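Long-range contacts in transcriptional regulator (Thermus thermophilus, PDB 2H0A), which probably regulates transcription as a CcpA-like (LacI-family) repressor, its periplasmic-binding-protein-like core being of the kind that senses a small effector: residues V84-Y95 and M236-R247; A10-V18 and G214-E222. All coordinates share one frame; numbering follows the deposited sequence.

How the contacts relate
Contacts 1 and 2 lie about 19 Å apart, centre to centre, and their segments alternate along the chain: 10-18, 84-95, 214-222, 236-247. Contact 1 packs helix 233-248 on strand 92-96 within one lobe, whereas contact 2 reaches from helix 12-25 of that lobe to the loop after strand 210-215 in the other, as expected of a two-lobed periplasmic-binding-protein fold whose chain passes repeatedly between lobes. The two contacts touch directly: F13 packs on D85, and L17 lies against V84 and G237. Helix 12-25 thus packs against the end of strand 81-84 and the start of helix 233-248, both part of contact 1, while meeting the opposite lobe across the cleft, where relatives bind their effectors.

Contact 1: V84-Y95 and M236-R247; sequences VDAQNPRYDSVY and MGARAAQLLLER
V84, with chi1 at 60°, puts CG1 between the backbone N and the carbonyl carbon and CG2 anti to the N, which lays CG2 beside the M236 carbonyl O while CB rests on the methyl of A240. This is helix-on-sheet packing in the parallel alpha/beta lobe of a periplasmic-binding-protein fold: helix 236-247 runs nearly antiparallel to strand 92-95, at 169°, with 8.5 Å between the axes. V94 divides its two methyls along the helix. CG1 meets A240 CB at 3.7 Å and also reaches L243 CD1, whereas CG2 packs 4.0 Å from M236 CB. A240, small and buried, lets both valines come close to the helix backbone. M236, bent at its last torsion, brings CE to 4.0 Å from Y95 C, and the same methyl lies near D85, whose carboxylate is hydrogen-bonded to S63. Toward the helix's C-terminal end the contact becomes polar. D92 and R247 form a salt bridge, their carboxylate and guanidinium planes 20° apart, though the exact place of R247 NH1 is uncertain. R256 also binds the carboxylate, so two arginines probably balance this buried charge. Next to the salt bridge, D92 CB packs 4.2 Å from L243 CD1.

Contact 2: A10-V18 and G214-E222; sequences ATEFYRRLV and GFDGHPFAE
R16, H218 and E12 carry this contact, in which the first turns of helix 12-18 meet the loop that follows strand 214-215. H218 is held between E12 and D216: E12 CG lies 3.5 Å from the ring centroid in a CH-pi contact, and D216 CB covers the opposite face. E12 gets there by setting CG anti to its own N (chi1 173°) and bending at chi2, which carries the carboxylate past the imidazole to P219, where OE2 approaches CD at 3.5 Å. R15 grips that carboxylate side-on, NE bonding OE1 and NH2 bonding OE2. R16 reaches across beside the ring, its guanidinium 80° from the imidazole plane. Its NH1 donates twice, to D216 O at 2.6 Å and, tilted out of the ring plane, to H218 ND1 at 3.0 Å. The ND1 atom therefore acts as acceptor, while NE2 hydrogen-bonds a water that accepts from F13 N at 2.8 Å, joining the ring to the helix start. P219 CD lies over one face of the R16 guanidinium. R16 NH2 is held by a salt bridge to E234 and by the backbone O of Q231, and D189, at the start of helix 189-200, accepts from H218 N. Helix 12-25 of one lobe is thereby joined to the loop leaving strand 210-215 in the other, with V233 of helix 233-248 packing alongside F13, R16 and L17.

Contact 1: V84-Y95 and M236-R247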
# COMPACT_ATOMS: atom_id res chain seq x y z
N VAL A 84 10.62 18.28 5.45
CA VAL A 84 11.17 17.95 4.15
C VAL A 84 10.03 17.47 3.27
O VAL A 84 9.19 16.68 3.72
CB VAL A 84 12.27 16.85 4.23
CG1 VAL A 84 11.69 15.58 4.82
CG2 VAL A 84 12.84 16.59 2.84
N ASP A 85 9.99 17.96 2.04
CA ASP A 85 8.93 17.62 1.09
C ASP A 85 7.65 18.29 1.56
O ASP A 85 6.55 17.89 1.20
CB ASP A 85 8.72 16.11 1.02
CG ASP A 85 7.71 15.72 -0.04
OD1 ASP A 85 8.01 15.89 -1.24
OD2 ASP A 85 6.61 15.26 0.33
N ALA A 86 7.82 19.31 2.40
CA ALA A 86 6.70 20.07 2.95
C ALA A 86 7.15 21.50 3.21
O ALA A 86 8.34 21.79 3.20
CB ALA A 86 6.23 19.43 4.26
N GLN A 87 6.19 22.40 3.41
CA GLN A 87 6.50 23.80 3.67
C GLN A 87 5.73 24.30 4.88
O GLN A 87 4.59 23.91 5.11
CB GLN A 87 6.13 24.68 2.48
CG GLN A 87 6.90 24.42 1.23
CD GLN A 87 6.57 25.43 0.16
OE1 GLN A 87 6.79 26.63 0.35
NE2 GLN A 87 6.04 24.96 -0.96
N ASN A 88 6.35 25.19 5.64
CA ASN A 88 5.72 25.75 6.81
C ASN A 88 6.43 27.04 7.20
O ASN A 88 7.67 27.09 7.23
CB ASN A 88 5.78 24.74 7.97
CG ASN A 88 4.90 25.13 9.13
OD1 ASN A 88 3.69 25.26 8.97
ND2 ASN A 88 5.50 25.32 10.29
N PRO A 89 5.67 28.09 7.48
CA PRO A 89 6.22 29.39 7.87
C PRO A 89 6.98 29.35 9.19
O PRO A 89 7.80 30.23 9.47
CB PRO A 89 4.98 30.27 7.97
CG PRO A 89 4.04 29.65 6.99
CD PRO A 89 4.22 28.18 7.27
N ARG A 90 6.72 28.32 10.00
CA ARG A 90 7.36 28.20 11.30
C ARG A 90 8.48 27.18 11.43
O ARG A 90 9.06 27.04 12.51
CB ARG A 90 6.30 27.88 12.37
CG ARG A 90 5.12 28.84 12.39
NH1 ARG A 90 1.73 26.78 10.78
N TYR A 91 8.79 26.47 10.36
CA TYR A 91 9.85 25.47 10.43
C TYR A 91 10.72 25.50 9.18
O TYR A 91 10.26 25.86 8.10
CB TYR A 91 9.24 24.07 10.59
CG TYR A 91 8.54 23.83 11.91
CD1 TYR A 91 9.26 23.55 13.07
CD2 TYR A 91 7.15 23.88 12.00
CE1 TYR A 91 8.62 23.31 14.28
CE2 TYR A 91 6.49 23.65 13.21
CZ TYR A 91 7.23 23.36 14.34
OH TYR A 91 6.59 23.11 15.54
N ASP A 92 12.00 25.13 9.34
CA ASP A 92 12.90 25.07 8.20
C ASP A 92 12.27 24.02 7.28
O ASP A 92 11.92 22.93 7.73
CB ASP A 92 14.30 24.62 8.61
CG ASP A 92 15.03 25.66 9.44
OD1 ASP A 92 14.70 26.86 9.32
OD2 ASP A 92 15.95 25.28 10.19
N SER A 93 12.14 24.35 6.00
CA SER A 93 11.52 23.43 5.08
C SER A 93 12.25 23.26 3.76
O SER A 93 12.61 24.24 3.11
CB SER A 93 10.10 23.90 4.78
OG SER A 93 9.42 24.27 5.96
N VAL A 94 12.46 22.02 3.37
CA VAL A 94 13.07 21.73 2.09
C VAL A 94 11.88 21.18 1.29
O VAL A 94 11.02 20.49 1.85
CB VAL A 94 14.24 20.71 2.22
CG1 VAL A 94 14.48 20.40 3.67
CG2 VAL A 94 13.96 19.45 1.41
N TYR A 95 11.79 21.52 0.02
CA TYR A 95 10.68 21.05 -0.80
C TYR A 95 11.02 21.17 -2.27
O TYR A 95 11.98 21.83 -2.64
CB TYR A 95 9.42 21.87 -0.51
CG TYR A 95 9.60 23.34 -0.81
CD1 TYR A 95 10.29 24.17 0.09
CD2 TYR A 95 9.14 23.89 -2.00
CE1 TYR A 95 10.51 25.51 -0.21
CE2 TYR A 95 9.36 25.23 -2.31
CZ TYR A 95 10.05 26.03 -1.41
OH TYR A 95 10.30 27.35 -1.71
N MET A 236 17.39 16.02 -1.17
CA MET A 236 16.35 16.69 -0.40
C MET A 236 16.43 16.23 1.06
O MET A 236 16.27 17.03 1.97
CB MET A 236 14.96 16.39 -0.98
CG MET A 236 14.68 17.05 -2.33
SD MET A 236 13.07 16.61 -3.04
CE MET A 236 12.03 17.31 -1.81
N GLY A 237 16.69 14.94 1.26
CA GLY A 237 16.82 14.40 2.60
C GLY A 237 18.12 14.89 3.23
O GLY A 237 18.14 15.34 4.37
N ALA A 238 19.20 14.80 2.46
CA ALA A 238 20.51 15.28 2.91
C ALA A 238 20.45 16.76 3.31
O ALA A 238 21.02 17.15 4.32
CB ALA A 238 21.55 15.09 1.80
N ARG A 239 19.76 17.57 2.52
CA ARG A 239 19.64 18.99 2.85
C ARG A 239 18.83 19.14 4.13
O ARG A 239 19.16 19.96 4.99
CB ARG A 239 18.96 19.76 1.71
CG ARG A 239 18.69 21.23 2.03
CD ARG A 239 19.96 21.97 2.49
NE ARG A 239 21.04 21.85 1.51
CZ ARG A 239 22.28 22.29 1.70
NH1 ARG A 239 22.60 22.89 2.84
NH2 ARG A 239 23.19 22.12 0.76
N ALA A 240 17.77 18.35 4.24
CA ALA A 240 16.92 18.36 5.43
C ALA A 240 17.76 18.03 6.66
O ALA A 240 17.59 18.62 7.73
CB ALA A 240 15.82 17.35 5.27
N ALA A 241 18.67 17.07 6.51
CA ALA A 241 19.53 16.67 7.62
C ALA A 241 20.48 17.81 8.02
O ALA A 241 20.58 18.15 9.20
CB ALA A 241 20.33 15.43 7.23
N GLN A 242 21.16 18.40 7.04
CA GLN A 242 22.10 19.49 7.30
C GLN A 242 21.48 20.65 8.06
O GLN A 242 22.06 21.14 9.02
CB GLN A 242 22.70 20.01 5.99
CG GLN A 242 23.66 21.19 6.18
CD GLN A 242 24.96 20.83 6.92
OE1 GLN A 242 25.61 21.70 7.50
NE2 GLN A 242 25.34 19.55 6.88
N LEU A 243 20.30 21.09 7.63
CA LEU A 243 19.61 22.19 8.29
C LEU A 243 19.38 21.82 9.74
O LEU A 243 19.60 22.63 10.63
CB LEU A 243 18.26 22.47 7.62
CG LEU A 243 18.24 23.08 6.22
CD1 LEU A 243 16.84 22.96 5.64
CD2 LEU A 243 18.67 24.53 6.28
N LEU A 244 18.93 20.58 9.95
CA LEU A 244 18.66 20.08 11.29
C LEU A 244 19.90 20.19 12.17
O LEU A 244 19.81 20.68 13.30
CB LEU A 244 18.21 18.62 11.23
CG LEU A 244 17.74 18.02 12.55
CD1 LEU A 244 16.49 18.74 13.03
CD2 LEU A 244 17.46 16.55 12.36
N LEU A 245 21.03 19.73 11.65
CA LEU A 245 22.31 19.78 12.35
C LEU A 245 22.64 21.20 12.74
O LEU A 245 22.97 21.48 13.90
CB LEU A 245 23.43 19.27 11.46
CG LEU A 245 23.72 17.78 11.38
CD1 LEU A 245 24.88 17.55 10.43
CD2 LEU A 245 24.06 17.24 12.77
N GLU A 246 22.57 22.09 11.76
CA GLU A 246 22.87 23.49 12.00
C GLU A 246 22.04 23.96 13.18
O GLU A 246 22.54 24.63 14.08
CB GLU A 246 22.54 24.32 10.75
CG GLU A 246 23.62 24.26 9.68
CD GLU A 246 23.10 24.56 8.28
OE1 GLU A 246 22.04 25.21 8.16
OE2 GLU A 246 23.75 24.15 7.30
N ARG A 247 20.77 23.58 13.18
CA ARG A 247 19.88 23.97 14.25
C ARG A 247 20.22 23.24 15.56
O ARG A 247 20.22 23.84 16.64
CB ARG A 247 18.44 23.68 13.84
CG ARG A 247 17.51 24.85 14.09
CD ARG A 247 17.30 25.72 12.85
NE ARG A 247 17.03 27.11 13.23
CZ ARG A 247 16.32 27.97 12.52
NH1 ARG A 247 15.78 27.62 11.37
NH2 ARG A 247 16.15 29.20 12.96

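Contact 2: A10-V18 and G214-E222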
# COMPACT_ATOMS: atom_id res chain seq x y z
N ALA A 10 5.89 3.95 3.29
CA ALA A 10 6.95 2.98 3.02
C ALA A 10 7.00 2.76 1.51
O ALA A 10 6.76 1.66 1.01
CB ALA A 10 6.69 1.66 3.75
N THR A 11 7.30 3.83 0.79
CA THR A 11 7.40 3.82 -0.67
C THR A 11 8.87 4.06 -1.02
O THR A 11 9.67 4.37 -0.13
CB THR A 11 6.56 4.94 -1.28
OG1 THR A 11 6.84 6.17 -0.61
CG2 THR A 11 5.08 4.62 -1.14
N GLU A 12 9.22 3.94 -2.29
CA GLU A 12 10.61 4.15 -2.69
C GLU A 12 11.04 5.59 -2.43
O GLU A 12 12.22 5.88 -2.25
CB GLU A 12 10.78 3.81 -4.18
CG GLU A 12 12.15 4.16 -4.74
CD GLU A 12 13.25 3.26 -4.22
OE1 GLU A 12 13.16 2.79 -3.07
OE2 GLU A 12 14.24 3.03 -4.97
N PHE A 13 10.07 6.50 -2.40
CA PHE A 13 10.33 7.91 -2.18
C PHE A 13 10.88 8.14 -0.78
O PHE A 13 11.70 9.05 -0.56
CB PHE A 13 9.05 8.72 -2.36
CG PHE A 13 9.20 10.20 -2.09
CD1 PHE A 13 9.83 11.03 -3.01
CD2 PHE A 13 8.71 10.76 -0.91
CE1 PHE A 13 9.95 12.40 -2.76
CE2 PHE A 13 8.83 12.13 -0.67
CZ PHE A 13 9.45 12.94 -1.59
N TYR A 14 10.44 7.33 0.16
CA TYR A 14 10.91 7.48 1.52
C TYR A 14 12.19 6.71 1.72
O TYR A 14 13.00 7.07 2.57
CB TYR A 14 9.82 7.04 2.50
CG TYR A 14 8.62 7.94 2.38
CD1 TYR A 14 8.65 9.25 2.87
CD2 TYR A 14 7.51 7.55 1.63
CE1 TYR A 14 7.62 10.14 2.61
CE2 TYR A 14 6.47 8.44 1.36
CZ TYR A 14 6.53 9.74 1.85
OH TYR A 14 5.53 10.63 1.54
N ARG A 15 12.41 5.67 0.93
CA ARG A 15 13.65 4.93 1.09
C ARG A 15 14.77 5.88 0.68
O ARG A 15 15.74 6.05 1.41
CB ARG A 15 13.69 3.68 0.20
CG ARG A 15 14.95 2.85 0.43
CD ARG A 15 15.20 1.81 -0.66
NE ARG A 15 15.60 2.41 -1.93
CZ ARG A 15 16.71 3.12 -2.10
NH1 ARG A 15 17.54 3.33 -1.09
NH2 ARG A 15 16.98 3.64 -3.29
N ARG A 16 14.61 6.50 -0.49
CA ARG A 16 15.60 7.44 -1.01
C ARG A 16 15.78 8.65 -0.12
O ARG A 16 16.88 9.18 0.01
CB ARG A 16 15.21 7.92 -2.41
CG ARG A 16 15.02 6.82 -3.43
CD ARG A 16 14.40 7.38 -4.69
NE ARG A 16 15.25 8.40 -5.29
CZ ARG A 16 14.87 9.24 -6.25
NH1 ARG A 16 13.63 9.19 -6.72
NH2 ARG A 16 15.72 10.14 -6.72
N LEU A 17 14.68 9.09 0.49
CA LEU A 17 14.69 10.26 1.37
C LEU A 17 15.57 10.00 2.58
O LEU A 17 16.38 10.85 2.96
CB LEU A 17 13.27 10.58 1.82
CG LEU A 17 13.00 12.04 2.21
CD1 LEU A 17 13.14 12.92 0.97
CD2 LEU A 17 11.60 12.17 2.78
N VAL A 18 15.41 8.83 3.18
CA VAL A 18 16.16 8.44 4.37
C VAL A 18 17.61 8.10 4.04
O VAL A 18 18.50 8.31 4.85
CB VAL A 18 15.52 7.24 5.05
CG1 VAL A 18 16.43 6.72 6.15
CG2 VAL A 18 14.16 7.62 5.63
N GLY A 214 6.96 9.23 -16.52
CA GLY A 214 6.68 9.13 -15.10
C GLY A 214 7.12 10.37 -14.33
O GLY A 214 7.51 11.37 -14.93
N PHE A 215 7.05 10.30 -13.01
CA PHE A 215 7.43 11.39 -12.13
C PHE A 215 8.18 10.66 -11.01
O PHE A 215 7.88 9.51 -10.74
CB PHE A 215 6.20 12.21 -11.74
CG PHE A 215 6.52 13.58 -11.26
CD1 PHE A 215 7.14 13.78 -10.03
CD2 PHE A 215 6.21 14.69 -12.05
CE1 PHE A 215 7.45 15.07 -9.59
CE2 PHE A 215 6.52 15.98 -11.62
CZ PHE A 215 7.14 16.17 -10.39
N ASP A 216 9.14 11.34 -10.40
CA ASP A 216 9.98 10.80 -9.32
C ASP A 216 11.38 10.26 -9.58
O ASP A 216 12.11 9.95 -8.65
CB ASP A 216 9.44 9.48 -8.75
CG ASP A 216 8.34 9.68 -7.71
OD1 ASP A 216 8.19 10.79 -7.14
OD2 ASP A 216 7.63 8.69 -7.43
N GLY A 217 11.76 10.13 -10.84
CA GLY A 217 13.09 9.66 -11.15
C GLY A 217 13.71 8.54 -10.32
O GLY A 217 14.91 8.55 -10.03
N HIS A 218 12.88 7.61 -9.86
CA HIS A 218 13.35 6.50 -9.05
C HIS A 218 14.43 5.66 -9.72
O HIS A 218 14.49 5.57 -10.94
CB HIS A 218 12.21 5.56 -8.66
CG HIS A 218 11.29 6.14 -7.64
ND1 HIS A 218 11.73 6.93 -6.61
CD2 HIS A 218 9.95 6.02 -7.48
CE1 HIS A 218 10.70 7.28 -5.85
NE2 HIS A 218 9.61 6.74 -6.36
N PRO A 219 15.30 5.04 -8.92
CA PRO A 219 16.38 4.20 -9.46
C PRO A 219 15.87 3.13 -10.43
O PRO A 219 16.46 2.90 -11.48
CB PRO A 219 17.00 3.60 -8.20
CG PRO A 219 16.83 4.69 -7.20
CD PRO A 219 15.42 5.16 -7.45
N PHE A 220 14.76 2.49 -10.08
CA PHE A 220 14.24 1.44 -10.95
C PHE A 220 13.82 1.95 -12.32
O PHE A 220 13.54 1.16 -13.22
CB PHE A 220 13.08 0.72 -10.26
CG PHE A 220 11.82 1.52 -10.13
CD1 PHE A 220 11.05 1.83 -11.25
CD2 PHE A 220 11.35 1.92 -8.88
CE1 PHE A 220 9.84 2.52 -11.12
CE2 PHE A 220 10.14 2.60 -8.74
CZ PHE A 220 9.39 2.90 -9.86
N ALA A 221 13.80 3.27 -12.48
CA ALA A 221 13.39 3.87 -13.74
C ALA A 221 14.39 3.73 -14.88
O ALA A 221 14.00 3.73 -16.05
CB ALA A 221 13.07 5.34 -13.53
N GLU A 222 15.67 3.61 -14.55
CA GLU A 222 16.70 3.49 -15.58
C GLU A 222 16.67 2.15 -16.30
O GLU A 222 16.69 2.10 -17.53
CB GLU A 222 18.08 3.73 -14.96
CG GLU A 222 19.21 3.76 -15.97
CD GLU A 222 20.48 4.33 -15.39
OE1 GLU A 222 20.89 3.89 -14.29
OE2 GLU A 222 21.09 5.22 -16.03
O HOH W 1 7.89 6.16 -4.16